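PDB 3W8S: glutathione S-transferase-3 from Necator americanus, which probably transfers glutathione onto electrophilic halide substrates, releasing an S-substituted glutathione, as a sigma-class member of the glutathione S-transferase superfamily. Local coordinates for residues Y4-F9 with Y29-L34. Sequence-based numbering, arbitrary orientation.
Sequences YKLTYF and YEDIRL. With GSH (glutathione), chain B.
L6 sits at the middle of a parallel ladder, its N giving a nearly straight bond to E30 O (2.8 Å, 176° at the hydrogen) and its O taking I32 N at 2.8 Å. E30 N to Y4 O, Y8 N to I32 O and L34 N to Y8 O extend the series. On strand 30-34, R33 NE and NH2 both donate to D31 OD2, which lies in the guanidinium plane; the oxygen's syn lone pair takes NH2 (3.1 Å), whereas NE meets it from above the carboxylate plane. D31 OD1 forms a salt bridge with R19 of helix 16-25, so aspartate suits a site between two arginines. Strand 4-9, that helix and strand 30-34 form the beta-alpha-beta unit that opens the thioredoxin-like N-terminal domain. Accordingly L6, a buried apolar residue, faces the helix with D31, and L6 CB meets Y29 CD2 at 4.0 Å. K5, T7, E30 and I32 occupy the other face. There K5's long aliphatic chain can lie along E30, K5 CG 3.3 Å from E30 OE1, while its amine reaches E55 in a salt bridge. T7 CG2, anti to the backbone N, offers L34 CD1 an apolar methyl at 3.6 Å. The F9 ring turns its edge to glutathione, F9 CE2 lying 3.6 Å from O2.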
loop_
_atom_site.group_PDB
_atom_site.type_symbol
_atom_site.label_atom_id
_atom_site.label_comp_id
_atom_site.label_asym_id
_atom_site.label_seq_id
_atom_site.Cartn_x
_atom_site.Cartn_y
_atom_site.Cartn_z
ATOM N N TYR A 4 8.113 21.958 -4.320
ATOM C CA TYR A 4 7.563 20.637 -4.679
ATOM C C TYR A 4 7.636 20.428 -6.168
ATOM O O TYR A 4 7.168 21.280 -6.985
ATOM C CB TYR A 4 6.090 20.548 -4.257
ATOM C CG TYR A 4 5.881 20.594 -2.757
ATOM C CD1 TYR A 4 6.179 19.495 -1.972
ATOM C CD2 TYR A 4 5.438 21.787 -2.103
ATOM C CE1 TYR A 4 6.010 19.529 -0.584
ATOM C CE2 TYR A 4 5.247 21.812 -0.721
ATOM C CZ TYR A 4 5.546 20.700 0.032
ATOM O OH TYR A 4 5.409 20.714 1.426
ATOM N N LYS A 5 8.133 19.269 -6.556
ATOM C CA LYS A 5 8.079 18.891 -7.983
ATOM C C LYS A 5 7.421 17.538 -8.031
ATOM O O LYS A 5 7.816 16.676 -7.294
ATOM C CB LYS A 5 9.490 18.680 -8.548
ATOM C CG LYS A 5 10.335 19.971 -8.627
ATOM C CD LYS A 5 11.685 19.602 -9.269
ATOM C CE LYS A 5 12.761 20.616 -8.882
ATOM N NZ LYS A 5 14.127 20.137 -9.282
ATOM N N LEU A 6 6.448 17.341 -8.891
ATOM C CA LEU A 6 5.848 16.021 -9.002
ATOM C C LEU A 6 6.104 15.548 -10.446
ATOM O O LEU A 6 5.732 16.245 -11.380
ATOM C CB LEU A 6 4.337 16.060 -8.741
ATOM C CG LEU A 6 3.524 14.749 -8.992
ATOM C CD1 LEU A 6 3.922 13.782 -7.861
ATOM C CD2 LEU A 6 1.998 15.030 -9.000
ATOM N N THR A 7 6.718 14.380 -10.623
ATOM C CA THR A 7 6.978 13.822 -11.967
ATOM C C THR A 7 6.123 12.560 -12.234
ATOM O O THR A 7 6.055 11.623 -11.387
ATOM C CB THR A 7 8.444 13.471 -12.125
ATOM O OG1 THR A 7 9.230 14.649 -11.836
ATOM C CG2 THR A 7 8.735 12.957 -13.523
ATOM N N TYR A 8 5.435 12.597 -13.362
ATOM C CA TYR A 8 4.661 11.508 -13.783
ATOM C C TYR A 8 4.734 11.496 -15.315
ATOM O O TYR A 8 5.489 12.271 -15.914
ATOM C CB TYR A 8 3.185 11.652 -13.262
ATOM C CG TYR A 8 2.382 10.351 -13.449
ATOM C CD1 TYR A 8 2.833 9.137 -12.853
ATOM C CD2 TYR A 8 1.190 10.323 -14.213
ATOM C CE1 TYR A 8 2.140 7.938 -13.021
ATOM C CE2 TYR A 8 0.485 9.141 -14.376
ATOM C CZ TYR A 8 0.981 7.959 -13.773
ATOM O OH TYR A 8 0.294 6.785 -13.858
ATOM N N PHE A 9 3.985 10.595 -15.939
ATOM C CA PHE A 9 3.771 10.661 -17.393
ATOM C C PHE A 9 2.649 11.619 -17.680
ATOM O O PHE A 9 2.059 12.224 -16.735
ATOM C CB PHE A 9 3.386 9.262 -17.940
ATOM C CG PHE A 9 4.511 8.266 -17.755
ATOM C CD1 PHE A 9 5.690 8.405 -18.511
ATOM C CD2 PHE A 9 4.452 7.295 -16.749
ATOM C CE1 PHE A 9 6.755 7.521 -18.356
ATOM C CE2 PHE A 9 5.556 6.406 -16.563
ATOM C CZ PHE A 9 6.703 6.530 -17.359
ATOM N N TYR A 29 3.147 23.753 -7.215
ATOM C CA TYR A 29 4.154 22.688 -7.403
ATOM C C TYR A 29 4.426 22.614 -8.882
ATOM O O TYR A 29 3.566 23.031 -9.671
ATOM C CB TYR A 29 3.611 21.315 -6.861
ATOM C CG TYR A 29 2.512 20.748 -7.700
ATOM C CD1 TYR A 29 1.223 21.310 -7.620
ATOM C CD2 TYR A 29 2.749 19.680 -8.620
ATOM C CE1 TYR A 29 0.160 20.848 -8.422
ATOM C CE2 TYR A 29 1.719 19.209 -9.402
ATOM C CZ TYR A 29 0.446 19.793 -9.324
ATOM O OH TYR A 29 -0.602 19.322 -10.092
ATOM N N GLU A 30 5.590 22.090 -9.290
ATOM C CA GLU A 30 5.838 21.837 -10.705
ATOM C C GLU A 30 5.216 20.490 -11.104
ATOM O O GLU A 30 5.628 19.429 -10.553
ATOM C CB GLU A 30 7.351 21.768 -11.040
ATOM C CG GLU A 30 8.098 23.113 -10.949
ATOM C CD GLU A 30 9.645 22.951 -11.094
ATOM O OE1 GLU A 30 10.220 21.845 -11.311
ATOM O OE2 GLU A 30 10.333 23.959 -11.061
ATOM N N ASP A 31 4.262 20.527 -12.023
ATOM C CA ASP A 31 3.585 19.326 -12.472
ATOM C C ASP A 31 4.324 18.819 -13.720
ATOM O O ASP A 31 3.969 19.221 -14.815
ATOM C CB ASP A 31 2.162 19.667 -12.889
ATOM C CG ASP A 31 1.260 18.440 -12.995
ATOM O OD1 ASP A 31 1.596 17.311 -12.475
ATOM O OD2 ASP A 31 0.194 18.580 -13.657
ATOM N N ILE A 32 5.319 17.944 -13.545
ATOM C CA ILE A 32 6.239 17.547 -14.625
ATOM C C ILE A 32 5.676 16.294 -15.287
ATOM O O ILE A 32 5.291 15.332 -14.564
ATOM C CB ILE A 32 7.617 17.274 -14.050
ATOM C CG1 ILE A 32 8.192 18.582 -13.442
ATOM C CG2 ILE A 32 8.529 16.655 -15.115
ATOM C CD1 ILE A 32 9.362 18.338 -12.542
ATOM N N ARG A 33 5.558 16.310 -16.612
ATOM C CA ARG A 33 4.862 15.235 -17.291
ATOM C C ARG A 33 5.826 14.764 -18.398
ATOM O O ARG A 33 6.072 15.487 -19.339
ATOM C CB ARG A 33 3.515 15.701 -17.861
ATOM C CG ARG A 33 2.407 15.813 -16.789
ATOM C CD ARG A 33 1.167 16.481 -17.378
ATOM N NE ARG A 33 0.213 16.830 -16.303
ATOM C CZ ARG A 33 -1.020 16.342 -16.208
ATOM N NH1 ARG A 33 -1.480 15.489 -17.155
ATOM N NH2 ARG A 33 -1.808 16.723 -15.179
ATOM N N LEU A 34 6.429 13.593 -18.232
ATOM C CA LEU A 34 7.471 13.139 -19.180
ATOM C C LEU A 34 6.831 12.369 -20.299
ATOM O O LEU A 34 5.863 11.616 -20.063
ATOM C CB LEU A 34 8.473 12.243 -18.467
ATOM C CG LEU A 34 9.197 12.762 -17.241
ATOM C CD1 LEU A 34 10.139 11.699 -16.647
ATOM C CD2 LEU A 34 9.988 13.995 -17.697
HETATM N N1 GSH B . 3.192 1.087 -6.615
HETATM C CA1 GSH B . 3.685 2.131 -7.514
HETATM C C1 GSH B . 3.003 3.441 -7.154
HETATM O O11 GSH B . 3.573 4.538 -7.343
HETATM O O12 GSH B . 1.862 3.381 -6.645
HETATM C CB1 GSH B . 3.413 1.776 -8.985
HETATM C CG1 GSH B . 4.174 2.781 -9.885
HETATM C CD1 GSH B . 3.954 2.459 -11.369
HETATM O OE1 GSH B . 3.269 1.502 -11.735
HETATM N N2 GSH B . 4.575 3.231 -12.265
HETATM C CA2 GSH B . 4.417 3.072 -13.693
HETATM C C2 GSH B . 5.753 3.285 -14.344
HETATM O O2 GSH B . 6.485 4.181 -13.933
HETATM C CB2 GSH B . 3.434 4.155 -14.185
HETATM S SG2 GSH B . 2.918 3.860 -15.882
HETATM N N3 GSH B . 6.089 2.503 -15.387
HETATM C CA3 GSH B . 7.273 2.788 -16.174
HETATM C C3 GSH B . 8.374 1.785 -15.874
HETATM O O31 GSH B . 9.476 1.926 -16.431
HETATM O O32 GSH B . 8.173 0.851 -15.070
#